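CDP-4-keto-6-deoxy-D-glucose-3-dehydrase (Yersinia pseudotuberculosis, PDB 3BB8) probably uses a pyridoxal-phosphate-type cofactor to remove the C3 hydroxyl of CDP-4-keto-6-deoxy-D-glucose, a step in making lipopolysaccharide sugars. Local coordinates at residues Ser32-Ser37 with Leu422-Ser427; Leu81-Thr84 with Ser88-Leu91; Thr115-Phe120 with Gly396-Thr401. The protein carries 1 engineered substitution. All coordinates share one frame; numbering follows the deposited sequence.

How the contacts relate
All three contacts bury the residues that touch, but their surroundings differ. Contact 2 lies deepest, about 11 Å from the centre of the chain, where a strand, a helix and the second subunit come together; it is also the one in which a hydrogen bond joins the two segments. Contact 1 lies about 23 Å out, on the opposite side of that centre, and rests on aliphatic and aromatic carbon alone. Contact 3 is intermediate at about 18 Å and again joins methyl groups, yet its 115-120 segment runs on to the cofactor ring. Contacts 2 and 3 border the pyridoxal-phosphate pocket, to which they contribute Asn-90 and Phe-120, whereas contact 1 is remote.

Contact 1: Ser32-Ser37 with Leu422-Ser427; sequences SVVPPS and LDYVVS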
# COMPACT_ATOMS: atom_id res chain seq x y z
N SER A 32 -24.51 -4.18 25.92
CA SER A 32 -23.96 -4.65 24.65
C SER A 32 -24.07 -3.54 23.61
O SER A 32 -25.01 -2.74 23.66
CB SER A 32 -24.72 -5.88 24.14
OG SER A 32 -24.61 -6.97 25.03
N VAL A 33 -23.14 -3.49 22.67
CA VAL A 33 -23.18 -2.48 21.63
C VAL A 33 -23.70 -3.07 20.32
O VAL A 33 -23.69 -4.29 20.14
CB VAL A 33 -21.80 -1.88 21.36
CG1 VAL A 33 -21.32 -1.10 22.56
CG2 VAL A 33 -20.81 -2.99 21.01
N VAL A 34 -24.17 -2.21 19.44
CA VAL A 34 -24.65 -2.64 18.13
C VAL A 34 -23.90 -1.78 17.12
O VAL A 34 -24.41 -0.77 16.63
CB VAL A 34 -26.16 -2.41 17.96
CG1 VAL A 34 -26.62 -2.96 16.63
CG2 VAL A 34 -26.92 -3.07 19.11
N PRO A 35 -22.64 -2.15 16.81
CA PRO A 35 -21.82 -1.40 15.86
C PRO A 35 -22.37 -1.45 14.44
O PRO A 35 -23.11 -2.37 14.08
CB PRO A 35 -20.45 -2.07 15.99
CG PRO A 35 -20.79 -3.47 16.33
CD PRO A 35 -21.90 -3.31 17.34
N PRO A 36 -22.03 -0.45 13.62
CA PRO A 36 -22.52 -0.41 12.24
C PRO A 36 -21.79 -1.42 11.35
O PRO A 36 -22.25 -1.75 10.26
CB PRO A 36 -22.25 1.04 11.83
CG PRO A 36 -21.01 1.36 12.58
CD PRO A 36 -21.23 0.74 13.94
N SER A 37 -20.66 -1.92 11.83
CA SER A 37 -19.90 -2.90 11.07
C SER A 37 -18.89 -3.58 11.96
O SER A 37 -18.73 -3.21 13.13
CB SER A 37 -19.18 -2.22 9.90
OG SER A 37 -18.22 -1.29 10.37
N LEU A 422 -30.87 -6.35 16.59
CA LEU A 422 -31.75 -5.54 15.76
C LEU A 422 -33.04 -5.13 16.45
O LEU A 422 -33.45 -3.96 16.35
CB LEU A 422 -32.06 -6.29 14.46
CG LEU A 422 -30.84 -6.64 13.60
CD1 LEU A 422 -31.32 -7.28 12.30
CD2 LEU A 422 -30.03 -5.39 13.30
N ASP A 423 -33.69 -6.07 17.13
CA ASP A 423 -34.93 -5.76 17.83
C ASP A 423 -34.66 -4.63 18.82
O ASP A 423 -35.48 -3.72 18.97
CB ASP A 423 -35.45 -7.00 18.56
CG ASP A 423 -36.16 -7.97 17.63
OD1 ASP A 423 -36.22 -9.17 17.96
OD2 ASP A 423 -36.67 -7.52 16.58
N TYR A 424 -33.51 -4.68 19.48
CA TYR A 424 -33.15 -3.66 20.44
C TYR A 424 -33.02 -2.31 19.75
O TYR A 424 -33.48 -1.29 20.28
CB TYR A 424 -31.82 -4.00 21.13
CG TYR A 424 -31.30 -2.86 21.98
CD1 TYR A 424 -31.89 -2.54 23.20
CD2 TYR A 424 -30.24 -2.07 21.53
CE1 TYR A 424 -31.45 -1.46 23.95
CE2 TYR A 424 -29.79 -0.98 22.28
CZ TYR A 424 -30.40 -0.68 23.48
OH TYR A 424 -29.96 0.38 24.23
N VAL A 425 -32.39 -2.30 18.58
CA VAL A 425 -32.22 -1.07 17.83
C VAL A 425 -33.59 -0.49 17.48
O VAL A 425 -33.84 0.70 17.67
CB VAL A 425 -31.41 -1.31 16.53
CG1 VAL A 425 -31.55 -0.13 15.57
CG2 VAL A 425 -29.95 -1.53 16.87
N VAL A 426 -34.46 -1.35 16.97
CA VAL A 426 -35.81 -0.94 16.59
C VAL A 426 -36.58 -0.30 17.75
O VAL A 426 -37.30 0.67 17.57
CB VAL A 426 -36.63 -2.13 16.03
CG1 VAL A 426 -38.10 -1.79 15.97
CG2 VAL A 426 -36.14 -2.48 14.64
N SER A 427 -36.43 -0.86 18.95
CA SER A 427 -37.13 -0.32 20.10
C SER A 427 -36.62 1.08 20.42
O SER A 427 -37.36 1.94 20.91
CB SER A 427 -36.97 -1.23 21.33
OG SER A 427 -35.70 -1.09 21.93
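Val-34, in an extended piece of the loop between helices 17-21 and 43-55, passes beside helix 419-432 and comes nearest to Val-425, with 7.7 Å between the CA atoms of Val-34 and Val-425. At that separation the two backbones stay apart and side chains fill the space. Val-34 points at the helix and gives both of its methyls to the contact. Its CG1 lies opposite the backbone nitrogen (chi1 -176°) and meets CG2 of Val-425 at 3.6 Å. The same Val-425 methyl is 4.1 Å from CG2 of Val-34, so it lies against the flank of the Val-34 side chain, nearest CG1. CG2 of Val-34 also turns to the preceding helix residue, approaching CD2 of the Tyr-424 ring obliquely at 4.2 Å. The hydroxyl of Tyr-424 is hydrogen-bonded to the carbonyl of Ala-369, which probably helps hold the far end of the ring in place beside the valine. Within the helix, OG of Ser-427 bonds back to the carbonyl O of Tyr-424 at 2.8 Å. Val-425 reaches Ile-411 of strand 408-411 as well, and backbone bonds tie Val-34 to Lys-370 and Gly-372. The contact thus lays the N-terminal part of the chain over its last long helix, consistent with the aspartate aminotransferase fold, in which the N-terminal segment packs with the C-terminal domain.

Contact 2: Leu81-Thr84 with Ser88-Leu91; sequences LTTT and SANL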
# COMPACT_ATOMS: atom_id res chain seq x y z
N LEU A 81 -6.07 -9.58 -8.73
CA LEU A 81 -4.79 -9.16 -8.17
C LEU A 81 -5.00 -8.56 -6.78
O LEU A 81 -5.82 -7.65 -6.62
CB LEU A 81 -4.15 -8.10 -9.07
CG LEU A 81 -3.65 -8.52 -10.45
CD1 LEU A 81 -3.24 -7.27 -11.23
CD2 LEU A 81 -2.47 -9.47 -10.30
N THR A 82 -4.26 -9.04 -5.79
CA THR A 82 -4.40 -8.47 -4.46
C THR A 82 -3.55 -7.22 -4.33
O THR A 82 -2.55 -7.06 -5.04
CB THR A 82 -4.01 -9.47 -3.35
OG1 THR A 82 -2.67 -9.93 -3.56
CG2 THR A 82 -4.98 -10.64 -3.33
N THR A 83 -3.95 -6.34 -3.42
CA THR A 83 -3.22 -5.11 -3.18
C THR A 83 -3.40 -4.68 -1.71
O THR A 83 -4.12 -5.35 -0.97
CB THR A 83 -3.67 -4.01 -4.16
OG1 THR A 83 -2.89 -2.83 -3.95
CG2 THR A 83 -5.14 -3.70 -4.00
N THR A 84 -2.77 -3.59 -1.29
CA THR A 84 -2.81 -3.17 0.12
C THR A 84 -4.14 -2.76 0.74
O THR A 84 -4.31 -2.87 1.95
CB THR A 84 -1.85 -2.00 0.38
OG1 THR A 84 -2.52 -0.77 0.08
CG2 THR A 84 -0.58 -2.12 -0.49
N SER A 88 -6.10 1.37 -2.50
CA SER A 88 -5.00 1.07 -3.42
C SER A 88 -5.55 0.38 -4.67
O SER A 88 -5.05 0.60 -5.77
CB SER A 88 -3.97 0.17 -2.75
OG SER A 88 -3.29 0.88 -1.73
N ALA A 89 -6.58 -0.45 -4.50
CA ALA A 89 -7.18 -1.13 -5.64
C ALA A 89 -7.73 -0.07 -6.59
O ALA A 89 -7.45 -0.11 -7.80
CB ALA A 89 -8.29 -2.07 -5.18
N ASN A 90 -8.49 0.88 -6.06
CA ASN A 90 -9.05 1.96 -6.89
C ASN A 90 -7.91 2.70 -7.59
O ASN A 90 -8.02 3.03 -8.77
CB ASN A 90 -9.87 2.94 -6.05
CG ASN A 90 -11.26 2.41 -5.69
OD1 ASN A 90 -11.93 2.94 -4.81
ND2 ASN A 90 -11.68 1.38 -6.39
N LEU A 91 -6.83 2.98 -6.86
CA LEU A 91 -5.68 3.69 -7.43
C LEU A 91 -5.09 2.95 -8.63
O LEU A 91 -4.83 3.56 -9.67
CB LEU A 91 -4.59 3.89 -6.38
CG LEU A 91 -3.32 4.60 -6.88
CD1 LEU A 91 -3.68 5.98 -7.42
CD2 LEU A 91 -2.32 4.72 -5.75
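Thr-83, the last residue of strand 79-83, and Thr-84, where the chain turns, face the first turn of helix 86-96, with 6.1 Å from CA of Thr-83 to CA of Ala-89 and 5.9 Å from CA of Thr-84 to CA of Ser-88. This is a tight strand-to-helix turn, and small side chains fill it. Thr-83 aims its side chain at the helix and splits it between two neighbours. Its CG2 rests against Ala-89, 3.6 Å from the backbone N and 3.7 Å from CB of Ala-89. Its OG1, set opposite its own backbone nitrogen (chi1 -177°), lies 3.4 Å from CB of Ser-88 and is hydrogen-bonded to the carbonyl of Leu-289. Thr-84 makes the polar link: its OG1 and OG of Ser-88 form a short hydrogen bond of 2.6 Å, in which either hydroxyl could be the donor. The bond closes across Ser-85, Gly-86 and Ser-87. Gly-86 N and Ser-87 OG are hydrogen-bonded to pyridoxal phosphate, so the bridge probably helps set the shape of a cofactor-binding turn. Asn-288 of the second subunit packs on both Thr-84 and Ser-88, which places the bridge at the dimer interface. On the sheet side, Leu-81 and Thr-83 pair through their backbones with Val-230 and Gly-228 of the antiparallel strand 228-232, and Leu-81 packs on helix 235-245; on the other, Asn-90 and Leu-91 lean on helix 121-129.

Contact 3: Thr115-Phe120 with Gly396-Thr401; sequences TVAAGF and GELTNT. With PLP (pyridoxal-5'-phosphate), chain C.
Ala-117 and Ala-118 meet Leu-398 and Thr-401 mainly through methyl groups. The methyl CG2 of Thr-401, which lies opposite its backbone nitrogen, is the central piece: it comes within 3.8 Å of CB of Ala-118 and 4.1 Å of CB of Ala-117, bridging two consecutive alanines. Leu-398 adds its CD1 to the same patch, 4.1 Å from CB of Ala-117. Both alanines point toward the helix, and their short side chains let the backbones close to 5.4 Å between CA of Ala-118 and CA of Thr-401.

The polar contacts run alongside this patch. OG1 of Thr-401 turns to Asp-138, whose carboxylate also accepts the backbone N-H of Asn-400; Asp-138 thereby ties strand 133-140 to the first turn of helix 399-407, with Leu-398 at the N-cap position. In the other segment Ala-118 is the centre of an inverse gamma turn, with a weak bond of 3.2 Å from N of Gly-119 to O of Ala-117. The turn follows strand 112-115 of the central mixed sheet, and, as in many enzymes of the aspartate aminotransferase fold, the chain emerging from the sheet supplies an aromatic residue to the cofactor.

The cofactor ring is met by that residue, Phe-120, which lies over it with its plane tilted by about 27°. C4 of the cofactor lies 3.9 Å above one face of the Phe-120 ring, toward its rim, and CD2 of Phe-120 lies 3.5 Å from C6 of the cofactor. Phe-377 meets the Phe-120 ring edge-to-face, while Trp-247 of the second subunit stands nearly perpendicular to it, at about 85°.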
# COMPACT_ATOMS: atom_id res chain seq x y z
N THR A 115 -18.29 10.75 -12.15
CA THR A 115 -18.49 10.05 -10.89
C THR A 115 -19.51 10.84 -10.07
O THR A 115 -20.09 11.80 -10.57
CB THR A 115 -17.15 9.92 -10.11
OG1 THR A 115 -17.32 9.09 -8.97
CG2 THR A 115 -16.65 11.29 -9.66
N VAL A 116 -19.76 10.44 -8.82
CA VAL A 116 -20.71 11.17 -7.98
C VAL A 116 -19.99 11.73 -6.77
O VAL A 116 -18.93 11.22 -6.38
CB VAL A 116 -21.88 10.27 -7.53
CG1 VAL A 116 -22.63 9.74 -8.75
CG2 VAL A 116 -21.38 9.11 -6.67
N ALA A 117 -20.54 12.79 -6.18
CA ALA A 117 -19.93 13.42 -5.01
C ALA A 117 -20.39 12.79 -3.69
O ALA A 117 -19.80 13.02 -2.63
CB ALA A 117 -20.23 14.91 -5.02
N ALA A 118 -21.44 11.98 -3.74
CA ALA A 118 -21.93 11.33 -2.54
C ALA A 118 -21.26 9.96 -2.43
O ALA A 118 -21.86 8.94 -2.73
CB ALA A 118 -23.45 11.17 -2.59
N GLY A 119 -20.00 9.94 -2.00
CA GLY A 119 -19.31 8.67 -1.88
C GLY A 119 -18.10 8.66 -0.97
O GLY A 119 -18.01 9.43 -0.01
N PHE A 120 -17.17 7.77 -1.27
CA PHE A 120 -15.97 7.64 -0.47
C PHE A 120 -14.82 8.34 -1.21
O PHE A 120 -14.70 8.23 -2.43
CB PHE A 120 -15.63 6.17 -0.25
CG PHE A 120 -14.59 5.96 0.80
CD1 PHE A 120 -14.91 6.14 2.14
CD2 PHE A 120 -13.28 5.66 0.46
CE1 PHE A 120 -13.93 6.05 3.13
CE2 PHE A 120 -12.29 5.57 1.43
CZ PHE A 120 -12.62 5.77 2.77
N GLY A 396 -25.44 19.96 -13.51
CA GLY A 396 -26.72 19.96 -12.83
C GLY A 396 -26.51 20.34 -11.38
O GLY A 396 -25.52 21.00 -11.06
N GLU A 397 -27.42 19.94 -10.50
CA GLU A 397 -27.28 20.25 -9.09
C GLU A 397 -26.98 19.01 -8.26
O GLU A 397 -27.20 17.88 -8.72
CB GLU A 397 -28.54 20.94 -8.55
CG GLU A 397 -29.81 20.67 -9.35
CD GLU A 397 -29.83 21.44 -10.67
OE1 GLU A 397 -29.64 22.68 -10.63
OE2 GLU A 397 -30.03 20.81 -11.73
N LEU A 398 -26.49 19.22 -7.05
CA LEU A 398 -26.18 18.11 -6.15
C LEU A 398 -27.15 18.15 -4.96
O LEU A 398 -26.75 17.93 -3.81
CB LEU A 398 -24.72 18.21 -5.66
CG LEU A 398 -23.63 18.15 -6.75
CD1 LEU A 398 -22.27 18.32 -6.12
CD2 LEU A 398 -23.71 16.82 -7.49
N THR A 399 -28.42 18.42 -5.26
CA THR A 399 -29.48 18.50 -4.25
C THR A 399 -29.56 17.28 -3.33
O THR A 399 -29.51 17.41 -2.11
CB THR A 399 -30.85 18.71 -4.93
OG1 THR A 399 -30.84 19.96 -5.63
CG2 THR A 399 -31.98 18.73 -3.89
N ASN A 400 -29.69 16.09 -3.92
CA ASN A 400 -29.78 14.87 -3.12
C ASN A 400 -28.50 14.59 -2.35
O ASN A 400 -28.54 14.08 -1.23
CB ASN A 400 -30.14 13.69 -4.02
CG ASN A 400 -31.60 13.71 -4.44
OD1 ASN A 400 -32.04 12.90 -5.25
ND2 ASN A 400 -32.35 14.64 -3.87
N THR A 401 -27.36 14.95 -2.96
CA THR A 401 -26.06 14.75 -2.33
C THR A 401 -25.99 15.59 -1.07
O THR A 401 -25.57 15.11 -0.02
CB THR A 401 -24.90 15.18 -3.26
OG1 THR A 401 -24.95 14.42 -4.47
CG2 THR A 401 -23.56 14.95 -2.58
N1 PLP C . -14.49 2.85 -1.68
C2 PLP C . -15.54 2.61 -0.82
C2A PLP C . -16.95 2.92 -1.32
C3 PLP C . -15.29 2.09 0.48
O3 PLP C . -16.29 1.85 1.36
C4 PLP C . -13.92 1.81 0.90
C4A PLP C . -13.70 1.21 2.34
C5 PLP C . -12.87 2.09 -0.03
C6 PLP C . -13.21 2.62 -1.34
C5A PLP C . -11.40 1.88 0.18
O4P PLP C . -11.09 0.80 0.94
P PLP C . -9.97 0.76 2.08
O1P PLP C . -9.65 -0.71 2.29
O2P PLP C . -10.68 1.41 3.41
O3P PLP C . -8.75 1.59 1.66